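Local coordinates for protein tRNA (uracil(54)-C(5))-methyltransferase (PDB 2JJQ) that methylates uridine 54 of tRNA at carbon 5, taking the methyl group from S-adenosyl-L-methionine, at residues D296-V301 against D360-G365; S345-S350 against G365-L370; V349-F354 against K372-E377. All blocks are in the same frame, centred on the assembly; numbering follows the deposited sequence.

Interaction 1. Residues D296-V301 against D360-G365; sequences DMYSGV and DPPRAG. With SAH (S-adenosyl-L-homocysteine), chain B.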
loop_
_atom_site.group_PDB
_atom_site.type_symbol
_atom_site.label_atom_id
_atom_site.label_comp_id
_atom_site.label_asym_id
_atom_site.label_seq_id
_atom_site.Cartn_x
_atom_site.Cartn_y
_atom_site.Cartn_z
ATOM N N ASP A 296 -17.045 5.074 -10.046
ATOM C CA ASP A 296 -15.854 4.721 -9.278
ATOM C C ASP A 296 -15.546 3.251 -9.675
ATOM O O ASP A 296 -15.999 2.287 -9.002
ATOM C CB ASP A 296 -16.109 4.883 -7.763
ATOM C CG ASP A 296 -14.847 4.621 -6.890
ATOM O OD1 ASP A 296 -13.723 4.583 -7.480
ATOM O OD2 ASP A 296 -15.000 4.501 -5.626
ATOM N N MET A 297 -14.762 3.088 -10.747
ATOM C CA MET A 297 -14.431 1.767 -11.288
ATOM C C MET A 297 -13.189 1.210 -10.558
ATOM O O MET A 297 -12.223 1.942 -10.340
ATOM C CB MET A 297 -14.253 1.849 -12.820
ATOM C CG MET A 297 -14.007 0.437 -13.478
ATOM S SD MET A 297 -15.287 -0.738 -12.981
ATOM C CE MET A 297 -14.491 -2.316 -13.289
ATOM N N TYR A 298 -13.213 -0.088 -10.249
ATOM C CA TYR A 298 -12.234 -0.717 -9.359
ATOM C C TYR A 298 -12.303 0.011 -7.999
ATOM O O TYR A 298 -11.296 0.394 -7.443
ATOM C CB TYR A 298 -10.830 -0.609 -9.917
ATOM C CG TYR A 298 -10.670 -1.039 -11.380
ATOM C CD1 TYR A 298 -10.553 -2.385 -11.717
ATOM C CD2 TYR A 298 -10.558 -0.082 -12.401
ATOM C CE1 TYR A 298 -10.396 -2.777 -13.041
ATOM C CE2 TYR A 298 -10.352 -0.465 -13.704
ATOM C CZ TYR A 298 -10.275 -1.809 -14.012
ATOM O OH TYR A 298 -10.059 -2.155 -15.317
ATOM N N SER A 299 -13.515 0.134 -7.463
ATOM C CA SER A 299 -13.752 0.992 -6.248
ATOM C C SER A 299 -13.112 0.443 -5.002
ATOM O O SER A 299 -12.955 1.153 -4.003
ATOM C CB SER A 299 -15.248 1.118 -5.974
ATOM O OG SER A 299 -15.786 -0.151 -5.613
ATOM N N GLY A 300 -12.807 -0.850 -4.990
ATOM C CA GLY A 300 -12.467 -1.460 -3.693
ATOM C C GLY A 300 -13.542 -1.116 -2.688
ATOM O O GLY A 300 -14.749 -1.163 -2.990
ATOM N N VAL A 301 -13.102 -0.777 -1.478
ATOM C CA VAL A 301 -14.033 -0.451 -0.392
ATOM C C VAL A 301 -14.602 0.966 -0.524
ATOM O O VAL A 301 -15.337 1.406 0.338
ATOM C CB VAL A 301 -13.322 -0.559 0.944
ATOM C CG1 VAL A 301 -12.777 -2.013 1.158
ATOM C CG2 VAL A 301 -12.216 0.499 1.072
ATOM N N ASP A 360 -9.046 2.811 -11.079
ATOM C CA ASP A 360 -7.892 2.556 -10.210
ATOM C C ASP A 360 -7.578 1.082 -10.386
ATOM O O ASP A 360 -7.830 0.307 -9.502
ATOM C CB ASP A 360 -8.277 2.838 -8.729
ATOM C CG ASP A 360 -7.064 2.898 -7.803
ATOM O OD1 ASP A 360 -5.949 2.631 -8.293
ATOM O OD2 ASP A 360 -7.268 3.172 -6.577
ATOM N N PRO A 361 -7.088 0.695 -11.562
ATOM C CA PRO A 361 -7.014 -0.720 -11.897
ATOM C C PRO A 361 -5.988 -1.499 -11.111
ATOM O O PRO A 361 -5.146 -0.892 -10.447
ATOM C CB PRO A 361 -6.597 -0.707 -13.385
ATOM C CG PRO A 361 -5.879 0.589 -13.603
ATOM C CD PRO A 361 -6.644 1.561 -12.669
ATOM N N PRO A 362 -6.093 -2.848 -11.151
ATOM C CA PRO A 362 -5.077 -3.726 -10.579
ATOM C C PRO A 362 -3.798 -3.627 -11.427
ATOM O O PRO A 362 -3.739 -2.854 -12.386
ATOM C CB PRO A 362 -5.698 -5.116 -10.724
ATOM C CG PRO A 362 -6.554 -5.034 -11.876
ATOM C CD PRO A 362 -7.175 -3.617 -11.807
ATOM N N ARG A 363 -2.793 -4.415 -11.066
ATOM C CA ARG A 363 -1.518 -4.426 -11.788
ATOM C C ARG A 363 -1.627 -4.662 -13.321
ATOM O O ARG A 363 -0.829 -4.149 -14.082
ATOM C CB ARG A 363 -0.583 -5.478 -11.150
ATOM C CG ARG A 363 0.123 -4.957 -9.882
ATOM C CD ARG A 363 0.988 -6.050 -9.231
ATOM N NE ARG A 363 2.130 -5.502 -8.501
ATOM C CZ ARG A 363 2.232 -5.469 -7.165
ATOM N NH1 ARG A 363 1.249 -5.936 -6.396
ATOM N NH2 ARG A 363 3.322 -4.969 -6.591
ATOM N N ALA A 364 -2.594 -5.456 -13.740
ATOM C CA ALA A 364 -2.807 -5.766 -15.162
ATOM C C ALA A 364 -3.219 -4.538 -15.981
ATOM O O ALA A 364 -3.167 -4.565 -17.231
ATOM C CB ALA A 364 -3.867 -6.856 -15.313
ATOM N N GLY A 365 -3.665 -3.486 -15.295
ATOM C CA GLY A 365 -4.140 -2.300 -15.986
ATOM C C GLY A 365 -5.574 -2.476 -16.438
ATOM O O GLY A 365 -6.243 -3.415 -16.037
HETATM N N SAH B . -9.844 2.388 -5.508
HETATM C CA SAH B . -9.590 1.268 -4.543
HETATM C CB SAH B . -8.320 0.503 -4.909
HETATM C CG SAH B . -8.428 -0.227 -6.229
HETATM S SD SAH B . -7.227 -1.569 -6.188
HETATM C C SAH B . -9.382 1.872 -3.174
HETATM O O SAH B . -9.330 1.197 -2.133
HETATM O OXT SAH B . -9.228 3.082 -3.091
HETATM C "C5'" SAH B . -7.721 -2.370 -7.693
HETATM C "C4'" SAH B . -9.103 -3.025 -7.517
HETATM O "O4'" SAH B . -9.464 -3.832 -8.669
HETATM C "C3'" SAH B . -9.207 -3.970 -6.321
HETATM O "O3'" SAH B . -10.204 -3.455 -5.414
HETATM C "C2'" SAH B . -9.597 -5.336 -6.942
HETATM O "O2'" SAH B . -10.526 -6.119 -6.186
HETATM C "C1'" SAH B . -10.257 -4.953 -8.233
HETATM N N9 SAH B . -10.095 -5.831 -9.387
HETATM C C8 SAH B . -9.015 -6.575 -9.726
HETATM N N7 SAH B . -9.237 -7.143 -10.942
HETATM C C5 SAH B . -10.435 -6.732 -11.389
HETATM C C6 SAH B . -11.267 -6.943 -12.592
HETATM N N6 SAH B . -10.781 -7.759 -13.560
HETATM N N1 SAH B . -12.481 -6.304 -12.641
HETATM C C2 SAH B . -12.930 -5.502 -11.650
HETATM N N3 SAH B . -12.221 -5.291 -10.532
HETATM C C4 SAH B . -11.001 -5.856 -10.369
#
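The ring of Y298 packs against P361 and P362, and most of the apolar contact lies there. P361 CA sits over the centre of one ring face, 3.6 Å from the ring centroid and 11° off the normal, a CH-pi contact. The side chains of Y298 and P361 cross obliquely, with Y298 CE2 3.8 Å from P361 CB. The P362 side chain crosses that of Y298 at about a right angle, with P362 CD 3.6 Å from Y298 CE1. M297 CE lies over the centre of the opposite face. It is brought there by a bend of the M297 chain at chi2 (52°). The ring is therefore held between a methionine methyl and a proline, while the adenine of S-adenosyl-L-homocysteine meets its edge through C4. Y298 OH is hydrogen-bonded to the D346 carboxylate.

Segment 296-301 ends strand 293-297 and turns out of it; segment 360-365 follows the neighbouring parallel strand 356-359 of the class I-like methyltransferase domain. Cofactor pockets of this fold form at the carboxyl ends of such strands. G300 belongs to a glycine-rich turn that resembles the GxGxxG pattern and leads toward helix 303-310. G300 CA lies 3.5 Å from SAH O3'.

Direct polar contact between the segments is slight. D360 N gives one weak hydrogen bond to M297 O, 3.4 Å long. The stronger polar link runs through the ligand. Its amino group SAH N donates to Y298 O at 3.1 Å and to D360 OD2 at 2.9 Å, and so ties the two loops together. With CG of D360 anti to its own N (chi1 -167°), the carboxylate lies beside the homocysteine part. Q272, T303 and D319 also hydrogen-bond the ligand. P362 CG packs against the adenine at N7. D360 O is buried here and has no polar partner in the model.

Interaction 2. Residues S345-S350 against G365-L370; sequences SDREVS and GLHPRL. With SAH (S-adenosyl-L-homocysteine), chain B.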
loop_
_atom_site.group_PDB
_atom_site.type_symbol
_atom_site.label_atom_id
_atom_site.label_comp_id
_atom_site.label_asym_id
_atom_site.label_seq_id
_atom_site.Cartn_x
_atom_site.Cartn_y
_atom_site.Cartn_z
ATOM N N SER A 345 -17.049 -7.205 -13.209
ATOM C CA SER A 345 -15.735 -7.270 -13.791
ATOM C C SER A 345 -15.535 -6.129 -14.788
ATOM O O SER A 345 -16.488 -5.735 -15.484
ATOM C CB SER A 345 -15.628 -8.592 -14.577
ATOM O OG SER A 345 -14.440 -8.640 -15.335
ATOM N N ASP A 346 -14.305 -5.614 -14.884
ATOM C CA ASP A 346 -13.981 -4.663 -15.914
ATOM C C ASP A 346 -14.280 -5.210 -17.341
ATOM O O ASP A 346 -14.465 -4.462 -18.249
ATOM C CB ASP A 346 -12.524 -4.128 -15.766
ATOM C CG ASP A 346 -11.436 -5.216 -15.876
ATOM O OD1 ASP A 346 -11.732 -6.428 -16.024
ATOM O OD2 ASP A 346 -10.237 -4.838 -15.827
ATOM N N ARG A 347 -14.325 -6.526 -17.508
ATOM C CA ARG A 347 -14.619 -7.104 -18.831
ATOM C C ARG A 347 -16.053 -6.746 -19.267
ATOM O O ARG A 347 -16.355 -6.720 -20.469
ATOM C CB ARG A 347 -14.435 -8.622 -18.801
ATOM C CG ARG A 347 -13.110 -9.108 -18.200
ATOM C CD ARG A 347 -13.101 -10.653 -18.002
ATOM N NE ARG A 347 -13.986 -11.267 -18.987
ATOM C CZ ARG A 347 -13.705 -12.374 -19.667
ATOM N NH1 ARG A 347 -12.551 -13.014 -19.462
ATOM N NH2 ARG A 347 -14.584 -12.848 -20.553
ATOM N N GLU A 348 -16.927 -6.457 -18.308
ATOM C CA GLU A 348 -18.364 -6.294 -18.578
ATOM C C GLU A 348 -18.996 -4.954 -18.208
ATOM O O GLU A 348 -20.096 -4.634 -18.702
ATOM C CB GLU A 348 -19.161 -7.396 -17.860
ATOM C CG GLU A 348 -19.265 -7.210 -16.331
ATOM C CD GLU A 348 -19.491 -8.551 -15.571
ATOM O OE1 GLU A 348 -20.093 -9.472 -16.203
ATOM O OE2 GLU A 348 -19.071 -8.681 -14.371
ATOM N N VAL A 349 -18.354 -4.176 -17.330
ATOM C CA VAL A 349 -18.974 -2.943 -16.809
ATOM C C VAL A 349 -19.304 -1.962 -17.913
ATOM O O VAL A 349 -18.500 -1.719 -18.807
ATOM C CB VAL A 349 -18.070 -2.229 -15.756
ATOM C CG1 VAL A 349 -16.782 -1.761 -16.402
ATOM C CG2 VAL A 349 -18.790 -1.014 -15.115
ATOM N N SER A 350 -20.499 -1.389 -17.840
ATOM C CA SER A 350 -20.889 -0.299 -18.735
ATOM C C SER A 350 -20.396 1.047 -18.217
ATOM O O SER A 350 -20.491 1.343 -17.017
ATOM C CB SER A 350 -22.416 -0.256 -18.900
ATOM O OG SER A 350 -22.793 0.961 -19.482
ATOM N N GLY A 365 -3.665 -3.486 -15.295
ATOM C CA GLY A 365 -4.140 -2.300 -15.986
ATOM C C GLY A 365 -5.574 -2.476 -16.438
ATOM O O GLY A 365 -6.243 -3.415 -16.037
ATOM N N LEU A 366 -6.053 -1.586 -17.295
ATOM C CA LEU A 366 -7.438 -1.614 -17.736
ATOM C C LEU A 366 -7.682 -2.759 -18.728
ATOM O O LEU A 366 -6.943 -2.890 -19.693
ATOM C CB LEU A 366 -7.759 -0.312 -18.478
ATOM C CG LEU A 366 -7.573 0.992 -17.667
ATOM C CD1 LEU A 366 -7.939 2.126 -18.587
ATOM C CD2 LEU A 366 -8.510 0.968 -16.460
ATOM N N HIS A 367 -8.703 -3.576 -18.512
ATOM C CA HIS A 367 -9.052 -4.583 -19.530
ATOM C C HIS A 367 -9.261 -3.908 -20.892
ATOM O O HIS A 367 -9.934 -2.880 -20.980
ATOM C CB HIS A 367 -10.348 -5.278 -19.183
ATOM C CG HIS A 367 -10.563 -6.541 -19.959
ATOM N ND1 HIS A 367 -10.887 -6.546 -21.297
ATOM C CD2 HIS A 367 -10.481 -7.841 -19.589
ATOM C CE1 HIS A 367 -11.015 -7.793 -21.716
ATOM N NE2 HIS A 367 -10.748 -8.600 -20.705
ATOM N N PRO A 368 -8.704 -4.496 -21.977
ATOM C CA PRO A 368 -8.946 -3.965 -23.341
ATOM C C PRO A 368 -10.402 -3.664 -23.689
ATOM O O PRO A 368 -10.680 -2.656 -24.368
ATOM C CB PRO A 368 -8.369 -5.083 -24.235
ATOM C CG PRO A 368 -7.156 -5.565 -23.408
ATOM C CD PRO A 368 -7.731 -5.611 -21.986
ATOM N N ARG A 369 -11.331 -4.497 -23.244
ATOM C CA ARG A 369 -12.762 -4.260 -23.487
ATOM C C ARG A 369 -13.267 -2.982 -22.809
ATOM O O ARG A 369 -14.125 -2.285 -23.324
ATOM C CB ARG A 369 -13.629 -5.444 -23.038
ATOM C CG ARG A 369 -13.570 -6.620 -24.018
ATOM C CD ARG A 369 -14.334 -7.863 -23.560
ATOM N NE ARG A 369 -14.308 -8.867 -24.626
ATOM C CZ ARG A 369 -14.624 -10.151 -24.462
ATOM N NH1 ARG A 369 -14.981 -10.604 -23.254
ATOM N NH2 ARG A 369 -14.578 -10.988 -25.506
ATOM N N LEU A 370 -12.750 -2.702 -21.626
ATOM C CA LEU A 370 -13.118 -1.476 -20.916
ATOM C C LEU A 370 -12.533 -0.286 -21.690
ATOM O O LEU A 370 -13.204 0.735 -21.848
ATOM C CB LEU A 370 -12.542 -1.520 -19.487
ATOM C CG LEU A 370 -12.736 -0.219 -18.704
ATOM C CD1 LEU A 370 -14.209 0.237 -18.661
ATOM C CD2 LEU A 370 -12.172 -0.428 -17.252
HETATM N N SAH B . -9.844 2.388 -5.508
HETATM C CA SAH B . -9.590 1.268 -4.543
HETATM C CB SAH B . -8.320 0.503 -4.909
HETATM C CG SAH B . -8.428 -0.227 -6.229
HETATM S SD SAH B . -7.227 -1.569 -6.188
HETATM C C SAH B . -9.382 1.872 -3.174
HETATM O O SAH B . -9.330 1.197 -2.133
HETATM O OXT SAH B . -9.228 3.082 -3.091
HETATM C "C5'" SAH B . -7.721 -2.370 -7.693
HETATM C "C4'" SAH B . -9.103 -3.025 -7.517
HETATM O "O4'" SAH B . -9.464 -3.832 -8.669
HETATM C "C3'" SAH B . -9.207 -3.970 -6.321
HETATM O "O3'" SAH B . -10.204 -3.455 -5.414
HETATM C "C2'" SAH B . -9.597 -5.336 -6.942
HETATM O "O2'" SAH B . -10.526 -6.119 -6.186
HETATM C "C1'" SAH B . -10.257 -4.953 -8.233
HETATM N N9 SAH B . -10.095 -5.831 -9.387
HETATM C C8 SAH B . -9.015 -6.575 -9.726
HETATM N N7 SAH B . -9.237 -7.143 -10.942
HETATM C C5 SAH B . -10.435 -6.732 -11.389
HETATM C C6 SAH B . -11.267 -6.943 -12.592
HETATM N N6 SAH B . -10.781 -7.759 -13.560
HETATM N N1 SAH B . -12.481 -6.304 -12.641
HETATM C C2 SAH B . -12.930 -5.502 -11.650
HETATM N N3 SAH B . -12.221 -5.291 -10.532
HETATM C C4 SAH B . -11.001 -5.856 -10.369
HETATM O O HOH W 1 -7.795 -5.528 -15.328
#
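This is a mixed polar and apolar contact between the loop after strand 339-343 and the start of helix 368-377, beside the adenine of S-adenosyl-L-homocysteine. D346 is the central residue. Its OD2 receives a weak hydrogen bond from H367 N at 3.3 Å. A water donates to both D346 OD2 and G365 O and bridges the segments a second time. With Y298 as its further partner, the carboxylate is fixed from several directions. Its CG lies between the backbone N and the carbonyl carbon (chi1 61°), which places OD1 near the adenine amino group. SAH N6 gives OD1 a weak bond, while D346 N donates to SAH N1 at 3.0 Å and 167°. The backbone N-H thus makes the straight bond and the carboxylate adds the weak one, a pattern consistent with selection of adenine.

H367 is the N-cap of helix 368-377. Its ND1 accepts from R369 N at 2.9 Å, with the donor in the ring plane. This capping bond fixes the ring. R347 CB stands over one ring face, offset toward the rim, a CH-pi contact, and R347 CG comes to 3.2 Å from H367 CD2, a tight approach. In the loop, S345 OG accepts from R347 N, an ST turn.

At the exposed rim two like charges lie close together: R347 NH2 and R369 NH1 are 3.5 Å apart, with their guanidinium planes nearly perpendicular (81°). On the buried side, L370 CD2 packs on D346 CB, and L370 CD1 meets V349 CG1 at 4.0 Å.

Interaction 3. Residues V349-F354 against K372-E377; sequences VSVKGF and KRLNRE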
loop_
_atom_site.group_PDB
_atom_site.type_symbol
_atom_site.label_atom_id
_atom_site.label_comp_id
_atom_site.label_asym_id
_atom_site.label_seq_id
_atom_site.Cartn_x
_atom_site.Cartn_y
_atom_site.Cartn_z
ATOM N N VAL A 349 -18.354 -4.176 -17.330
ATOM C CA VAL A 349 -18.974 -2.943 -16.809
ATOM C C VAL A 349 -19.304 -1.962 -17.913
ATOM O O VAL A 349 -18.500 -1.719 -18.807
ATOM C CB VAL A 349 -18.070 -2.229 -15.756
ATOM C CG1 VAL A 349 -16.782 -1.761 -16.402
ATOM C CG2 VAL A 349 -18.790 -1.014 -15.115
ATOM N N SER A 350 -20.499 -1.389 -17.840
ATOM C CA SER A 350 -20.889 -0.299 -18.735
ATOM C C SER A 350 -20.396 1.047 -18.217
ATOM O O SER A 350 -20.491 1.343 -17.017
ATOM C CB SER A 350 -22.416 -0.256 -18.900
ATOM O OG SER A 350 -22.793 0.961 -19.482
ATOM N N VAL A 351 -19.909 1.867 -19.127
ATOM C CA VAL A 351 -19.473 3.215 -18.804
ATOM C C VAL A 351 -20.407 4.231 -19.414
ATOM O O VAL A 351 -20.121 5.409 -19.456
ATOM C CB VAL A 351 -18.009 3.424 -19.278
ATOM C CG1 VAL A 351 -17.090 2.622 -18.386
ATOM C CG2 VAL A 351 -17.801 2.931 -20.693
ATOM N N LYS A 352 -21.570 3.784 -19.879
ATOM C CA LYS A 352 -22.527 4.713 -20.466
ATOM C C LYS A 352 -23.113 5.642 -19.424
ATOM O O LYS A 352 -23.455 5.197 -18.320
ATOM C CB LYS A 352 -23.701 3.920 -21.058
ATOM C CG LYS A 352 -23.341 2.964 -22.206
ATOM C CD LYS A 352 -24.646 2.501 -22.898
ATOM C CE LYS A 352 -24.430 1.366 -23.907
ATOM N NZ LYS A 352 -23.693 1.860 -25.105
ATOM N N GLY A 353 -23.286 6.906 -19.775
ATOM C CA GLY A 353 -24.123 7.811 -18.995
ATOM C C GLY A 353 -23.445 8.507 -17.825
ATOM O O GLY A 353 -24.138 9.093 -16.992
ATOM N N PHE A 354 -22.114 8.426 -17.732
ATOM C CA PHE A 354 -21.402 9.108 -16.630
ATOM C C PHE A 354 -20.775 10.390 -17.140
ATOM O O PHE A 354 -20.405 10.457 -18.307
ATOM C CB PHE A 354 -20.322 8.180 -16.076
ATOM C CG PHE A 354 -20.886 6.992 -15.434
ATOM C CD1 PHE A 354 -21.458 7.100 -14.151
ATOM C CD2 PHE A 354 -20.892 5.761 -16.078
ATOM C CE1 PHE A 354 -22.011 6.021 -13.501
ATOM C CE2 PHE A 354 -21.482 4.670 -15.424
ATOM C CZ PHE A 354 -22.024 4.775 -14.156
ATOM N N LYS A 372 -11.993 -0.097 -24.927
ATOM C CA LYS A 372 -12.916 0.066 -26.074
ATOM C C LYS A 372 -14.203 0.800 -25.703
ATOM O O LYS A 372 -14.676 1.712 -26.430
ATOM C CB LYS A 372 -13.270 -1.298 -26.666
ATOM C CG LYS A 372 -12.052 -2.017 -27.275
ATOM C CD LYS A 372 -12.450 -3.190 -28.143
ATOM C CE LYS A 372 -11.224 -3.884 -28.757
ATOM N NZ LYS A 372 -11.662 -4.874 -29.815
ATOM N N ARG A 373 -14.782 0.411 -24.561
ATOM C CA ARG A 373 -16.038 0.982 -24.112
ATOM C C ARG A 373 -15.865 2.460 -23.779
ATOM O O ARG A 373 -16.705 3.287 -24.139
ATOM C CB ARG A 373 -16.577 0.211 -22.922
ATOM C CG ARG A 373 -17.178 -1.128 -23.308
ATOM C CD ARG A 373 -17.690 -1.849 -22.077
ATOM N NE ARG A 373 -18.516 -2.944 -22.544
ATOM C CZ ARG A 373 -18.225 -4.219 -22.342
ATOM N NH1 ARG A 373 -17.141 -4.543 -21.638
ATOM N NH2 ARG A 373 -19.031 -5.167 -22.827
ATOM N N LEU A 374 -14.735 2.806 -23.147
ATOM C CA LEU A 374 -14.444 4.205 -22.800
ATOM C C LEU A 374 -14.260 5.040 -24.082
ATOM O O LEU A 374 -14.708 6.191 -24.176
ATOM C CB LEU A 374 -13.160 4.255 -21.931
ATOM C CG LEU A 374 -13.395 3.843 -20.459
ATOM C CD1 LEU A 374 -12.037 3.573 -19.689
ATOM C CD2 LEU A 374 -14.210 4.909 -19.715
ATOM N N ASN A 375 -13.575 4.451 -25.060
ATOM C CA ASN A 375 -13.368 5.092 -26.384
ATOM C C ASN A 375 -14.674 5.347 -27.164
ATOM O O ASN A 375 -14.788 6.317 -27.929
ATOM C CB ASN A 375 -12.346 4.287 -27.207
ATOM C CG ASN A 375 -10.910 4.530 -26.752
ATOM O OD1 ASN A 375 -10.629 5.528 -26.101
ATOM N ND2 ASN A 375 -9.990 3.654 -27.149
ATOM N N ARG A 376 -15.640 4.467 -26.975
ATOM C CA ARG A 376 -16.915 4.531 -27.693
ATOM C C ARG A 376 -17.837 5.502 -26.983
ATOM O O ARG A 376 -18.449 6.358 -27.612
ATOM C CB ARG A 376 -17.533 3.142 -27.759
ATOM C CG ARG A 376 -18.868 3.044 -28.438
ATOM C CD ARG A 376 -19.126 1.569 -28.828
ATOM N NE ARG A 376 -19.782 0.796 -27.767
ATOM C CZ ARG A 376 -19.222 -0.214 -27.093
ATOM N NH1 ARG A 376 -17.973 -0.603 -27.363
ATOM N NH2 ARG A 376 -19.914 -0.843 -26.149
ATOM N N GLU A 377 -17.915 5.391 -25.658
ATOM C CA GLU A 377 -18.827 6.223 -24.879
ATOM C C GLU A 377 -18.290 7.616 -24.648
ATOM O O GLU A 377 -19.061 8.583 -24.557
ATOM C CB GLU A 377 -19.148 5.575 -23.515
ATOM C CG GLU A 377 -19.952 4.305 -23.592
ATOM C CD GLU A 377 -21.169 4.423 -24.503
ATOM O OE1 GLU A 377 -21.988 5.368 -24.298
ATOM O OE2 GLU A 377 -21.293 3.555 -25.403
HETATM O O HOH W 2 -16.226 -2.969 -19.638
HETATM O O HOH W 3 -22.550 7.728 -22.470
#
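A loop-to-helix packing joins the connection before strand 356-359 to the C-terminal half of helix 368-377. V351 lies at its centre. Its CG2 rests 3.6 Å from R373 O and also touches R373 CB and E377 CG. Its CG1 meets L374 CD2 at 3.9 Å, the two side chains crossing at about a right angle. This apolar patch continues inward, where V351 also touches L295 of strand 293-297.

The loop is shaped by an ST turn, in which S350 OG accepts from K352 N, and by a type II beta turn from V351 to F354. It leads into strand 356-359 of the methyltransferase domain, and the helix after that strand packs back on it. Charges lie at the outer side. K352 NZ makes a salt bridge to E377 OE2 at 3.0 Å and comes to it from above the carboxylate plane. A bend at the end of the lysine chain (chi4 -70°) turns NZ to this oxygen. R376 adds a long charge contact to it. E377 OE1 takes a bond from a water that also accepts from G353 N.

The R373 chain is extended from CG to NE and passes V349 O, its CD 3.4 Å from that oxygen. A second water joins V349 O to R373 NH1, which also donates to R347 O.

How the interactions relate
Interactions 1 and 2 are buried, while interaction 3 is partly buried and lies farthest from the chain centre. The first two both touch S-adenosyl-L-homocysteine and meet through the tyrosine of one and the ligand-binding aspartate of the other. They also share G365, where the loop from strand 356-359 runs on to helix 368-377. Interactions 2 and 3 hold that same helix against one loop, 2 at its start and 3 at its end, with V349 and S350 in common. The chemistry changes outward: ring packing and ligand-mediated bonds come first, then a carboxylate, a water and a helix cap, and finally valine packing edged by a salt bridge.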